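Local coordinates for protein pyrophosphate phosphohydrolase (Thermus thermophilus, PDB 2PRD) that probably catalyses the magnesium-dependent hydrolysis of inorganic pyrophosphate to two phosphate ions, working as a homohexamer, at residues L74-L79 and D112-H117; E86-G91 and H117-G122; N2-P7 and Y55-S60; A12-H17 and E164-I169. All blocks are in the same frame, centred on the assembly; numbering follows the deposited sequence.

Contact 1: L74-L79 and D112-H117; sequences LSTYPL and DQRLDH
T76 meets D112 and R114 where two loops of the pyrophosphatase barrel come together. The tight part is polar. T76 OG1 donates to D112 OD2; the modelled 2.4 Å is too short to be taken literally. A water joins the pair, accepting from T76 N and donating to D112 OD2 at 2.8 Å. The other carboxylate oxygen serves R114. D112 OD1 accepts from R114 N, closing an Asx turn, and from R114 NH1 at 3.1 Å in a salt bridge. These two donors come from opposite faces of the carboxylate plane. The R114 chain runs extended from CG to NE and crosses T76 at about a right angle, with CD 3.7 Å from T76 CG2. The looser side is thin: the L115 CD1 methyl rests 3.6 Å from carbonyl oxygen L74 O. Y77 OH sits over one face of the guanidinium, 3.8 Å from R114 NH2, too far for a bond. R114 pairs with E131 of the third subunit and L45 O of the second. A leucine at R114 would probably leave D112 OD1 and that E131 without their cationic mate. The bridging water and two R114 bonds imply that D112 ties these loops into the hexamer interface.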
loop_
_atom_site.group_PDB
_atom_site.type_symbol
_atom_site.label_atom_id
_atom_site.label_comp_id
_atom_site.label_asym_id
_atom_site.label_seq_id
_atom_site.Cartn_x
_atom_site.Cartn_y
_atom_site.Cartn_z
ATOM N N LEU A 74 17.066 10.694 -2.409
ATOM C CA LEU A 74 16.949 9.652 -1.378
ATOM C C LEU A 74 15.899 10.195 -0.428
ATOM O O LEU A 74 16.072 11.348 0.050
ATOM C CB LEU A 74 18.324 9.483 -0.738
ATOM C CG LEU A 74 19.447 9.125 -1.707
ATOM C CD1 LEU A 74 20.668 8.652 -0.898
ATOM C CD2 LEU A 74 18.997 8.032 -2.652
ATOM N N SER A 75 14.805 9.493 -0.178
ATOM C CA SER A 75 13.766 10.019 0.707
ATOM C C SER A 75 13.367 8.932 1.710
ATOM O O SER A 75 13.670 7.799 1.362
ATOM C CB SER A 75 12.484 10.333 -0.092
ATOM O OG SER A 75 12.287 9.263 -1.024
ATOM N N THR A 76 12.762 9.352 2.800
ATOM C CA THR A 76 12.228 8.413 3.790
ATOM C C THR A 76 10.923 7.825 3.258
ATOM O O THR A 76 10.736 6.598 3.365
ATOM C CB THR A 76 11.919 9.053 5.165
ATOM O OG1 THR A 76 13.212 9.491 5.656
ATOM C CG2 THR A 76 11.443 8.012 6.165
ATOM N N TYR A 77 10.100 8.640 2.674
ATOM C CA TYR A 77 8.800 8.229 2.099
ATOM C C TYR A 77 8.732 8.756 0.664
ATOM O O TYR A 77 9.146 9.910 0.438
ATOM C CB TYR A 77 7.642 8.831 2.906
ATOM C CG TYR A 77 7.671 8.702 4.400
ATOM C CD1 TYR A 77 7.662 7.435 4.995
ATOM C CD2 TYR A 77 7.619 9.816 5.244
ATOM C CE1 TYR A 77 7.661 7.270 6.372
ATOM C CE2 TYR A 77 7.650 9.640 6.608
ATOM C CZ TYR A 77 7.643 8.388 7.161
ATOM O OH TYR A 77 7.628 8.231 8.535
ATOM N N PRO A 78 8.260 7.914 -0.251
ATOM C CA PRO A 78 8.191 8.314 -1.677
ATOM C C PRO A 78 7.356 9.569 -1.802
ATOM O O PRO A 78 6.387 9.762 -1.034
ATOM C CB PRO A 78 7.554 7.109 -2.364
ATOM C CG PRO A 78 7.837 5.953 -1.417
ATOM C CD PRO A 78 7.737 6.564 -0.001
ATOM N N LEU A 79 7.723 10.407 -2.750
ATOM C CA LEU A 79 7.003 11.675 -2.990
ATOM C C LEU A 79 5.981 11.483 -4.056
ATOM O O LEU A 79 5.672 10.303 -4.390
ATOM C CB LEU A 79 8.096 12.734 -3.265
ATOM C CG LEU A 79 9.147 12.819 -2.134
ATOM C CD1 LEU A 79 10.432 13.465 -2.601
ATOM C CD2 LEU A 79 8.553 13.654 -0.976
ATOM N N ASP A 112 14.442 16.575 6.200
ATOM C CA ASP A 112 14.106 15.283 6.834
ATOM C C ASP A 112 15.317 15.024 7.743
ATOM O O ASP A 112 16.378 14.851 7.145
ATOM C CB ASP A 112 13.913 14.176 5.828
ATOM C CG ASP A 112 13.529 12.834 6.441
ATOM O OD1 ASP A 112 13.684 12.660 7.650
ATOM O OD2 ASP A 112 13.176 11.871 5.721
ATOM N N GLN A 113 15.112 15.124 9.046
ATOM C CA GLN A 113 16.179 14.891 10.023
ATOM C C GLN A 113 16.797 13.523 9.965
ATOM O O GLN A 113 17.958 13.358 10.405
ATOM C CB GLN A 113 15.663 15.131 11.461
ATOM C CG GLN A 113 15.279 16.613 11.587
ATOM C CD GLN A 113 14.855 16.950 13.011
ATOM O OE1 GLN A 113 15.568 16.507 13.907
ATOM N NE2 GLN A 113 13.779 17.694 13.217
ATOM N N ARG A 114 16.068 12.547 9.424
ATOM C CA ARG A 114 16.630 11.195 9.320
ATOM C C ARG A 114 17.756 11.150 8.314
ATOM O O ARG A 114 18.473 10.113 8.297
ATOM C CB ARG A 114 15.554 10.212 8.853
ATOM C CG ARG A 114 14.439 9.970 9.845
ATOM C CD ARG A 114 13.341 9.127 9.181
ATOM N NE ARG A 114 12.104 9.279 9.920
ATOM C CZ ARG A 114 11.218 10.253 9.849
ATOM N NH1 ARG A 114 11.241 11.323 9.077
ATOM N NH2 ARG A 114 10.188 10.097 10.685
ATOM N N LEU A 115 17.896 12.202 7.504
ATOM C CA LEU A 115 18.952 12.140 6.461
ATOM C C LEU A 115 20.044 13.169 6.607
ATOM O O LEU A 115 20.899 13.287 5.698
ATOM C CB LEU A 115 18.286 12.291 5.082
ATOM C CG LEU A 115 17.106 11.355 4.806
ATOM C CD1 LEU A 115 16.303 11.792 3.574
ATOM C CD2 LEU A 115 17.645 9.951 4.607
ATOM N N ASP A 116 19.988 13.929 7.685
ATOM C CA ASP A 116 20.934 15.016 7.944
ATOM C C ASP A 116 22.377 14.578 7.882
ATOM O O ASP A 116 23.279 15.409 7.706
ATOM C CB ASP A 116 20.706 15.622 9.324
ATOM C CG ASP A 116 19.599 16.623 9.331
ATOM O OD1 ASP A 116 19.102 16.947 8.238
ATOM O OD2 ASP A 116 19.189 17.047 10.432
ATOM N N HIS A 117 22.586 13.293 8.024
ATOM C CA HIS A 117 23.919 12.696 8.018
ATOM C C HIS A 117 24.542 12.441 6.653
ATOM O O HIS A 117 25.757 12.159 6.551
ATOM C CB HIS A 117 23.824 11.380 8.821
ATOM C CG HIS A 117 22.796 10.449 8.219
ATOM N ND1 HIS A 117 23.250 9.352 7.489
ATOM C CD2 HIS A 117 21.442 10.460 8.174
ATOM C CE1 HIS A 117 22.201 8.695 7.020
ATOM N NE2 HIS A 117 21.097 9.348 7.411
HETATM O O HOH W 1 12.416 11.924 3.050
#

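Contact 2: E86-G91 and H117-G122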
loop_
_atom_site.group_PDB
_atom_site.type_symbol
_atom_site.label_atom_id
_atom_site.label_comp_id
_atom_site.label_asym_id
_atom_site.label_seq_id
_atom_site.Cartn_x
_atom_site.Cartn_y
_atom_site.Cartn_z
ATOM N N GLU A 86 12.873 20.788 -1.676
ATOM C CA GLU A 86 14.235 21.309 -1.541
ATOM C C GLU A 86 15.083 20.054 -1.279
ATOM O O GLU A 86 14.829 19.239 -0.380
ATOM C CB GLU A 86 14.337 22.172 -0.290
ATOM C CG GLU A 86 13.620 23.485 -0.517
ATOM C CD GLU A 86 13.272 24.078 0.850
ATOM O OE1 GLU A 86 12.214 23.711 1.421
ATOM O OE2 GLU A 86 14.122 24.877 1.306
ATOM N N VAL A 87 16.080 20.019 -2.120
ATOM C CA VAL A 87 16.999 18.883 -2.158
ATOM C C VAL A 87 18.407 19.356 -1.904
ATOM O O VAL A 87 18.855 20.303 -2.530
ATOM C CB VAL A 87 16.864 18.282 -3.579
ATOM C CG1 VAL A 87 17.983 17.278 -3.834
ATOM C CG2 VAL A 87 15.542 17.506 -3.667
ATOM N N ARG A 88 19.083 18.643 -1.014
ATOM C CA ARG A 88 20.496 18.870 -0.746
ATOM C C ARG A 88 21.347 18.004 -1.663
ATOM O O ARG A 88 21.358 16.766 -1.632
ATOM C CB ARG A 88 20.788 18.649 0.733
ATOM C CG ARG A 88 22.260 18.680 1.086
ATOM C CD ARG A 88 22.510 18.905 2.577
ATOM N NE ARG A 88 22.624 17.553 3.141
ATOM C CZ ARG A 88 21.530 17.231 3.859
ATOM N NH1 ARG A 88 20.625 18.183 3.934
ATOM N NH2 ARG A 88 21.473 16.071 4.420
ATOM N N VAL A 89 22.180 18.687 -2.490
ATOM C CA VAL A 89 23.108 18.053 -3.441
ATOM C C VAL A 89 24.324 17.414 -2.803
ATOM O O VAL A 89 25.175 18.123 -2.236
ATOM C CB VAL A 89 23.613 19.058 -4.506
ATOM C CG1 VAL A 89 24.398 18.347 -5.596
ATOM C CG2 VAL A 89 22.407 19.770 -5.108
ATOM N N VAL A 90 24.475 16.115 -2.998
ATOM C CA VAL A 90 25.668 15.469 -2.385
ATOM C C VAL A 90 26.540 14.750 -3.373
ATOM O O VAL A 90 27.619 14.274 -2.955
ATOM C CB VAL A 90 25.162 14.534 -1.254
ATOM C CG1 VAL A 90 24.237 15.307 -0.316
ATOM C CG2 VAL A 90 24.418 13.338 -1.815
ATOM N N GLY A 91 26.201 14.644 -4.656
ATOM C CA GLY A 91 26.983 13.907 -5.629
ATOM C C GLY A 91 26.481 13.862 -7.051
ATOM O O GLY A 91 25.464 14.459 -7.369
ATOM N N HIS A 117 22.586 13.293 8.024
ATOM C CA HIS A 117 23.919 12.696 8.018
ATOM C C HIS A 117 24.542 12.441 6.653
ATOM O O HIS A 117 25.757 12.159 6.551
ATOM C CB HIS A 117 23.824 11.380 8.821
ATOM C CG HIS A 117 22.796 10.449 8.219
ATOM N ND1 HIS A 117 23.250 9.352 7.489
ATOM C CD2 HIS A 117 21.442 10.460 8.174
ATOM C CE1 HIS A 117 22.201 8.695 7.020
ATOM N NE2 HIS A 117 21.097 9.348 7.411
ATOM N N ILE A 118 23.774 12.527 5.576
ATOM C CA ILE A 118 24.228 12.351 4.197
ATOM C C ILE A 118 24.594 13.726 3.661
ATOM O O ILE A 118 23.727 14.536 3.409
ATOM C CB ILE A 118 23.129 11.670 3.362
ATOM C CG1 ILE A 118 22.755 10.411 4.137
ATOM C CG2 ILE A 118 23.768 11.355 2.020
ATOM C CD1 ILE A 118 21.671 9.514 3.620
ATOM N N GLN A 119 25.914 13.951 3.608
ATOM C CA GLN A 119 26.434 15.250 3.216
ATOM C C GLN A 119 27.320 15.201 2.004
ATOM O O GLN A 119 27.474 16.235 1.308
ATOM C CB GLN A 119 26.988 15.903 4.494
ATOM C CG GLN A 119 25.986 16.218 5.608
ATOM C CD GLN A 119 25.245 17.532 5.620
ATOM O OE1 GLN A 119 25.688 18.603 5.132
ATOM N NE2 GLN A 119 24.011 17.604 6.220
ATOM N N ASP A 120 27.813 14.017 1.666
ATOM C CA ASP A 120 28.673 13.888 0.472
ATOM C C ASP A 120 28.380 12.501 -0.066
ATOM O O ASP A 120 27.689 11.782 0.667
ATOM C CB ASP A 120 30.117 14.144 0.801
ATOM C CG ASP A 120 30.959 14.716 -0.307
ATOM O OD1 ASP A 120 30.696 14.529 -1.514
ATOM O OD2 ASP A 120 31.996 15.358 0.030
ATOM N N ILE A 121 28.903 12.224 -1.246
ATOM C CA ILE A 121 28.629 10.946 -1.919
ATOM C C ILE A 121 29.128 9.771 -1.116
ATOM O O ILE A 121 28.534 8.684 -1.081
ATOM C CB ILE A 121 29.100 11.006 -3.368
ATOM C CG1 ILE A 121 28.460 9.938 -4.255
ATOM C CG2 ILE A 121 30.623 10.871 -3.497
ATOM C CD1 ILE A 121 26.953 10.120 -4.377
ATOM N N GLY A 122 30.218 9.981 -0.395
ATOM C CA GLY A 122 30.832 8.907 0.406
ATOM C C GLY A 122 29.916 8.510 1.542
ATOM O O GLY A 122 30.203 7.523 2.221
#
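The guanidinium of R88 and the amide of Q119 lie almost parallel, their planes 8° apart. Q119 NE2 sits over one face of the guanidinium, 3.2 Å above the plane and offset toward the rim. Both are donors, so no hydrogen bond joins them; the amide simply lies flat over the guanidinium. Q119 NE2 instead gives its hydrogen bond to D116 O. At the guanidinium edge stands I118 O. R88 NH2 donates to I118 O at 2.9 Å, and the acceptor lies close to the guanidinium plane. R88 NE adds a weak bond to the same oxygen. A bend at chi3 (93°) turns the R88 guanidinium toward this carbonyl. Further along strand 84-97, V90 and G91 both face I106 of the neighbouring strand, a classic beta bulge. V90 packs its CG1 methyl 3.7 Å from Q119 O, and its CG2 is 4.4 Å from I118 CG2. At G91 the fit is close: CD1 of I121 lies 4.0 Å from G91 CA, where a side chain would clash. D120 OD1 accepts from I121 N at 2.9 Å and also from R158 N, at the start of helix 158-173. Q119 N and D120 N both donate to D123 OD2.

Contact 3: N2-P7 and Y55-S60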
loop_
_atom_site.group_PDB
_atom_site.type_symbol
_atom_site.label_atom_id
_atom_site.label_comp_id
_atom_site.label_asym_id
_atom_site.label_seq_id
_atom_site.Cartn_x
_atom_site.Cartn_y
_atom_site.Cartn_z
ATOM N N ASN A 2 4.181 26.276 -15.035
ATOM C CA ASN A 2 5.266 25.863 -15.897
ATOM C C ASN A 2 6.419 25.582 -14.890
ATOM O O ASN A 2 7.142 26.472 -14.493
ATOM C CB ASN A 2 5.691 26.697 -17.052
ATOM C CG ASN A 2 6.485 25.870 -18.075
ATOM O OD1 ASN A 2 7.207 24.924 -17.735
ATOM N ND2 ASN A 2 6.349 26.221 -19.350
ATOM N N LEU A 3 6.343 24.325 -14.469
ATOM C CA LEU A 3 7.258 23.787 -13.467
ATOM C C LEU A 3 8.681 23.902 -13.908
ATOM O O LEU A 3 9.552 24.165 -13.045
ATOM C CB LEU A 3 6.731 22.423 -13.024
ATOM C CG LEU A 3 5.235 22.423 -12.613
ATOM C CD1 LEU A 3 4.826 21.011 -12.244
ATOM C CD2 LEU A 3 4.994 23.393 -11.501
ATOM N N LYS A 4 8.966 23.868 -15.215
ATOM C CA LYS A 4 10.340 23.959 -15.695
ATOM C C LYS A 4 10.998 25.289 -15.484
ATOM O O LYS A 4 12.233 25.366 -15.650
ATOM C CB LYS A 4 10.405 23.562 -17.173
ATOM C CG LYS A 4 10.203 22.034 -17.261
ATOM C CD LYS A 4 10.212 21.645 -18.740
ATOM C CE LYS A 4 10.800 22.835 -19.499
ATOM N NZ LYS A 4 11.827 22.348 -20.483
ATOM N N SER A 5 10.196 26.286 -15.168
ATOM C CA SER A 5 10.711 27.646 -14.998
ATOM C C SER A 5 10.561 28.202 -13.598
ATOM O O SER A 5 10.775 29.410 -13.412
ATOM C CB SER A 5 10.182 28.608 -16.048
ATOM O OG SER A 5 8.770 28.701 -16.026
ATOM N N LEU A 6 10.217 27.328 -12.655
ATOM C CA LEU A 6 10.165 27.728 -11.251
ATOM C C LEU A 6 11.600 28.127 -10.885
ATOM O O LEU A 6 12.534 27.690 -11.557
ATOM C CB LEU A 6 9.836 26.457 -10.464
ATOM C CG LEU A 6 8.352 26.065 -10.519
ATOM C CD1 LEU A 6 8.073 25.146 -9.339
ATOM C CD2 LEU A 6 7.497 27.293 -10.391
ATOM N N PRO A 7 11.734 28.925 -9.846
ATOM C CA PRO A 7 13.042 29.380 -9.369
ATOM C C PRO A 7 13.802 28.182 -8.831
ATOM O O PRO A 7 13.147 27.314 -8.243
ATOM C CB PRO A 7 12.710 30.342 -8.239
ATOM C CG PRO A 7 11.259 30.672 -8.390
ATOM C CD PRO A 7 10.615 29.481 -9.061
ATOM N N TYR A 55 12.603 10.592 -8.706
ATOM C CA TYR A 55 13.234 11.218 -9.853
ATOM C C TYR A 55 12.577 12.489 -10.366
ATOM O O TYR A 55 11.371 12.550 -10.559
ATOM C CB TYR A 55 13.331 10.136 -10.959
ATOM C CG TYR A 55 14.045 10.584 -12.220
ATOM C CD1 TYR A 55 15.437 10.551 -12.270
ATOM C CD2 TYR A 55 13.372 11.002 -13.355
ATOM C CE1 TYR A 55 16.139 10.936 -13.423
ATOM C CE2 TYR A 55 14.043 11.357 -14.504
ATOM C CZ TYR A 55 15.415 11.330 -14.517
ATOM O OH TYR A 55 16.120 11.710 -15.647
ATOM N N GLY A 56 13.417 13.515 -10.696
ATOM C CA GLY A 56 12.693 14.739 -11.187
ATOM C C GLY A 56 13.791 15.595 -11.820
ATOM O O GLY A 56 14.832 15.016 -12.073
ATOM N N PHE A 57 13.495 16.856 -11.954
ATOM C CA PHE A 57 14.458 17.769 -12.588
ATOM C C PHE A 57 14.642 19.024 -11.799
ATOM O O PHE A 57 13.728 19.316 -11.008
ATOM C CB PHE A 57 13.918 18.076 -14.015
ATOM C CG PHE A 57 12.673 18.913 -14.085
ATOM C CD1 PHE A 57 12.695 20.298 -13.969
ATOM C CD2 PHE A 57 11.433 18.325 -14.301
ATOM C CE1 PHE A 57 11.556 21.052 -14.012
ATOM C CE2 PHE A 57 10.270 19.069 -14.344
ATOM C CZ PHE A 57 10.321 20.444 -14.224
ATOM N N ILE A 58 15.745 19.764 -12.030
ATOM C CA ILE A 58 15.924 21.063 -11.320
ATOM C C ILE A 58 15.342 22.172 -12.159
ATOM O O ILE A 58 15.818 22.313 -13.292
ATOM C CB ILE A 58 17.415 21.300 -10.979
ATOM C CG1 ILE A 58 17.974 20.136 -10.141
ATOM C CG2 ILE A 58 17.489 22.612 -10.173
ATOM C CD1 ILE A 58 19.402 20.334 -9.628
ATOM N N PRO A 59 14.321 22.917 -11.753
ATOM C CA PRO A 59 13.744 23.971 -12.570
ATOM C C PRO A 59 14.737 25.098 -12.850
ATOM O O PRO A 59 15.602 25.382 -11.995
ATOM C CB PRO A 59 12.504 24.382 -11.787
ATOM C CG PRO A 59 12.844 24.026 -10.359
ATOM C CD PRO A 59 13.657 22.775 -10.446
ATOM N N SER A 60 14.661 25.708 -14.041
ATOM C CA SER A 60 15.552 26.800 -14.409
ATOM C C SER A 60 17.018 26.430 -14.537
ATOM O O SER A 60 17.894 27.132 -14.006
ATOM C CB SER A 60 15.520 27.890 -13.332
ATOM O OG SER A 60 14.232 28.524 -13.406
#
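K4 crosses the F57 ring at about a right angle, its CG only 3.4 Å from F57 CZ. It comes in obliquely. L3 O comes instead to the ring edge, near its plane, 3.8 Å from F57 CE1. Chi1 of F57 (69°) sets CG between the backbone N and carbonyl carbon and sends the ring toward the N-terminal loop. P59 also points at that loop. Its CB lies 3.6 Å from L6 CB and near the carbonyl oxygens of L3 and L6. Segment 2-7 holds a short 3-10 turn at L3 and K4, and an Asx turn overlaps its start, N2 OD1 accepting from K4 N. This N-terminal loop packs against F57 of strand 54-57 and the residues that follow it. That strand pairs with strand 15-22 in the barrel sheet. Y55, predicted to bind substrate, lies further back on it. S60 grips the loop twice. S60 N donates to K4 O at 2.9 Å, and S60 OG donates to L6 O at 2.6 Å. Both donors stand well above their carbonyl planes. With OG anti to the S60 carbonyl carbon (chi1 -70°), the hydroxyl reaches L6 O. Y172 of helix 158-173 touches both S5 and S60.

Contact 4: A12-H17 and E164-I169; sequences APEVVH and EVRACI
V165 of helix 158-173 meets P13 and V16 at the apolar centre. One methyl does the touching: V165 CG1 lies 3.9 Å from P13 CB and the same distance from V16 CG1. It points this way because CG1 is anti to the backbone N (chi1 -178°). V16 belongs to strand 15-22 and crosses V165 obliquely. One helical turn on, I169 adds a lighter contact, its CD1 4.3 Å from A12 CB. P13 follows a cis peptide bond, and its CB is directed toward the helix. The C-terminal helix packs against the start of that strand and the residues just before it, while V16 also leans on V89 of strand 84-97 and on I58. Further out, P13 CG sits over the centre of one guanidinium face, 3.5 Å from R166 CZ, and P13 CD approaches R166 NH2. The R166 chain is extended from CG to NE, which carries its flat end across the proline. At the outer edge, E14 OE2 stands 4.2 Å from R166 NH2, beyond a salt bridge, their planes 69° apart. A glycine at P13 would probably leave V165 CG1 with less to pack on and set the R166 guanidinium free to turn. With no hydrogen bond across it, the contact probably depends on buried apolar surface and close packing, the E14-R166 attraction likely adding only a weak pull.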
loop_
_atom_site.group_PDB
_atom_site.type_symbol
_atom_site.label_atom_id
_atom_site.label_comp_id
_atom_site.label_asym_id
_atom_site.label_seq_id
_atom_site.Cartn_x
_atom_site.Cartn_y
_atom_site.Cartn_z
ATOM N N ALA A 12 20.725 27.755 -3.503
ATOM C CA ALA A 12 21.369 27.109 -4.647
ATOM C C ALA A 12 22.785 27.670 -4.715
ATOM O O ALA A 12 22.993 28.843 -4.388
ATOM C CB ALA A 12 20.632 27.409 -5.944
ATOM N N PRO A 13 23.727 26.873 -5.123
ATOM C CA PRO A 13 23.581 25.486 -5.544
ATOM C C PRO A 13 23.605 24.417 -4.485
ATOM O O PRO A 13 23.370 23.259 -4.853
ATOM C CB PRO A 13 24.817 25.360 -6.493
ATOM C CG PRO A 13 25.871 26.111 -5.726
ATOM C CD PRO A 13 25.116 27.371 -5.239
ATOM N N GLU A 14 23.876 24.737 -3.239
ATOM C CA GLU A 14 23.955 23.725 -2.173
ATOM C C GLU A 14 22.633 23.010 -1.923
ATOM O O GLU A 14 22.655 21.790 -1.658
ATOM C CB GLU A 14 24.476 24.329 -0.881
ATOM C CG GLU A 14 25.912 24.774 -0.821
ATOM C CD GLU A 14 26.340 25.952 -1.655
ATOM O OE1 GLU A 14 25.521 26.831 -2.027
ATOM O OE2 GLU A 14 27.577 26.011 -1.964
ATOM N N VAL A 15 21.552 23.768 -1.939
ATOM C CA VAL A 15 20.187 23.277 -1.737
ATOM C C VAL A 15 19.365 23.843 -2.882
ATOM O O VAL A 15 19.395 25.042 -3.150
ATOM C CB VAL A 15 19.618 23.595 -0.357
ATOM C CG1 VAL A 15 18.210 22.985 -0.185
ATOM C CG2 VAL A 15 20.437 22.958 0.786
ATOM N N VAL A 16 18.751 22.951 -3.675
ATOM C CA VAL A 16 17.988 23.362 -4.848
ATOM C C VAL A 16 16.546 22.885 -4.835
ATOM O O VAL A 16 16.198 21.964 -4.097
ATOM C CB VAL A 16 18.682 22.857 -6.123
ATOM C CG1 VAL A 16 20.111 23.396 -6.344
ATOM C CG2 VAL A 16 18.748 21.352 -6.154
ATOM N N HIS A 17 15.716 23.495 -5.647
ATOM C CA HIS A 17 14.336 23.089 -5.846
ATOM C C HIS A 17 14.385 21.930 -6.860
ATOM O O HIS A 17 15.265 21.974 -7.726
ATOM C CB HIS A 17 13.459 24.157 -6.447
ATOM C CG HIS A 17 12.910 25.148 -5.464
ATOM N ND1 HIS A 17 12.659 26.453 -5.823
ATOM C CD2 HIS A 17 12.640 25.040 -4.162
ATOM C CE1 HIS A 17 12.159 27.094 -4.767
ATOM N NE2 HIS A 17 12.129 26.252 -3.748
ATOM N N GLU A 164 28.442 21.458 -11.518
ATOM C CA GLU A 164 27.531 21.154 -12.653
ATOM C C GLU A 164 26.228 21.885 -12.428
ATOM O O GLU A 164 25.589 22.419 -13.348
ATOM C CB GLU A 164 27.350 19.651 -12.739
ATOM C CG GLU A 164 26.217 19.195 -13.643
ATOM C CD GLU A 164 26.676 19.089 -15.082
ATOM O OE1 GLU A 164 27.892 19.276 -15.306
ATOM O OE2 GLU A 164 25.843 18.802 -15.963
ATOM N N VAL A 165 25.826 21.887 -11.148
ATOM C CA VAL A 165 24.565 22.656 -10.872
ATOM C C VAL A 165 24.724 24.088 -11.304
ATOM O O VAL A 165 23.890 24.675 -12.030
ATOM C CB VAL A 165 24.238 22.428 -9.416
ATOM C CG1 VAL A 165 22.935 23.138 -9.083
ATOM C CG2 VAL A 165 24.125 20.914 -9.153
ATOM N N ARG A 166 25.792 24.746 -10.835
ATOM C CA ARG A 166 26.134 26.127 -11.152
ATOM C C ARG A 166 26.184 26.368 -12.662
ATOM O O ARG A 166 25.751 27.415 -13.156
ATOM C CB ARG A 166 27.542 26.448 -10.644
ATOM C CG ARG A 166 27.682 26.951 -9.280
ATOM C CD ARG A 166 29.045 27.491 -8.857
ATOM N NE ARG A 166 28.850 28.064 -7.512
ATOM C CZ ARG A 166 29.033 27.562 -6.319
ATOM N NH1 ARG A 166 29.493 26.326 -6.135
ATOM N NH2 ARG A 166 28.737 28.300 -5.226
ATOM N N ALA A 167 26.802 25.433 -13.380
ATOM C CA ALA A 167 26.920 25.564 -14.833
ATOM C C ALA A 167 25.590 25.426 -15.533
ATOM O O ALA A 167 25.384 26.166 -16.515
ATOM C CB ALA A 167 27.944 24.614 -15.444
ATOM N N CYS A 168 24.676 24.600 -15.087
ATOM C CA CYS A 168 23.372 24.436 -15.763
ATOM C C CYS A 168 22.478 25.588 -15.372
ATOM O O CYS A 168 21.521 25.904 -16.098
ATOM C CB CYS A 168 22.756 23.101 -15.342
ATOM S SG CYS A 168 23.833 21.745 -15.939
ATOM N N ILE A 169 22.858 26.191 -14.264
ATOM C CA ILE A 169 22.036 27.373 -13.837
ATOM C C ILE A 169 22.378 28.552 -14.755
ATOM O O ILE A 169 21.509 29.268 -15.268
ATOM C CB ILE A 169 22.241 27.714 -12.364
ATOM C CG1 ILE A 169 21.523 26.722 -11.446
ATOM C CG2 ILE A 169 21.874 29.140 -12.027
ATOM C CD1 ILE A 169 21.946 26.803 -9.980
#

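All four contacts are partly buried. Contacts 2, 3 and 4 each include exposed residues, whereas the touching residues of contact 1 are buried or partly exposed. Contact 3 is nearest the chain centre and contact 1 farthest, among loops that meet two other subunits. Contacts 2, 3 and 4 reach the same sheet. Strand 15-22 in contact 4 lies between strand 84-97 of contact 2 and strand 54-57 of contact 3. Contact 1 shares H117 with contact 2. Chemistry follows place: carboxylate, arginine and water in contact 1, arginine on a carbonyl in contact 2, backbone acceptors in contact 3, and mainly apolar packing against the helix in contact 4.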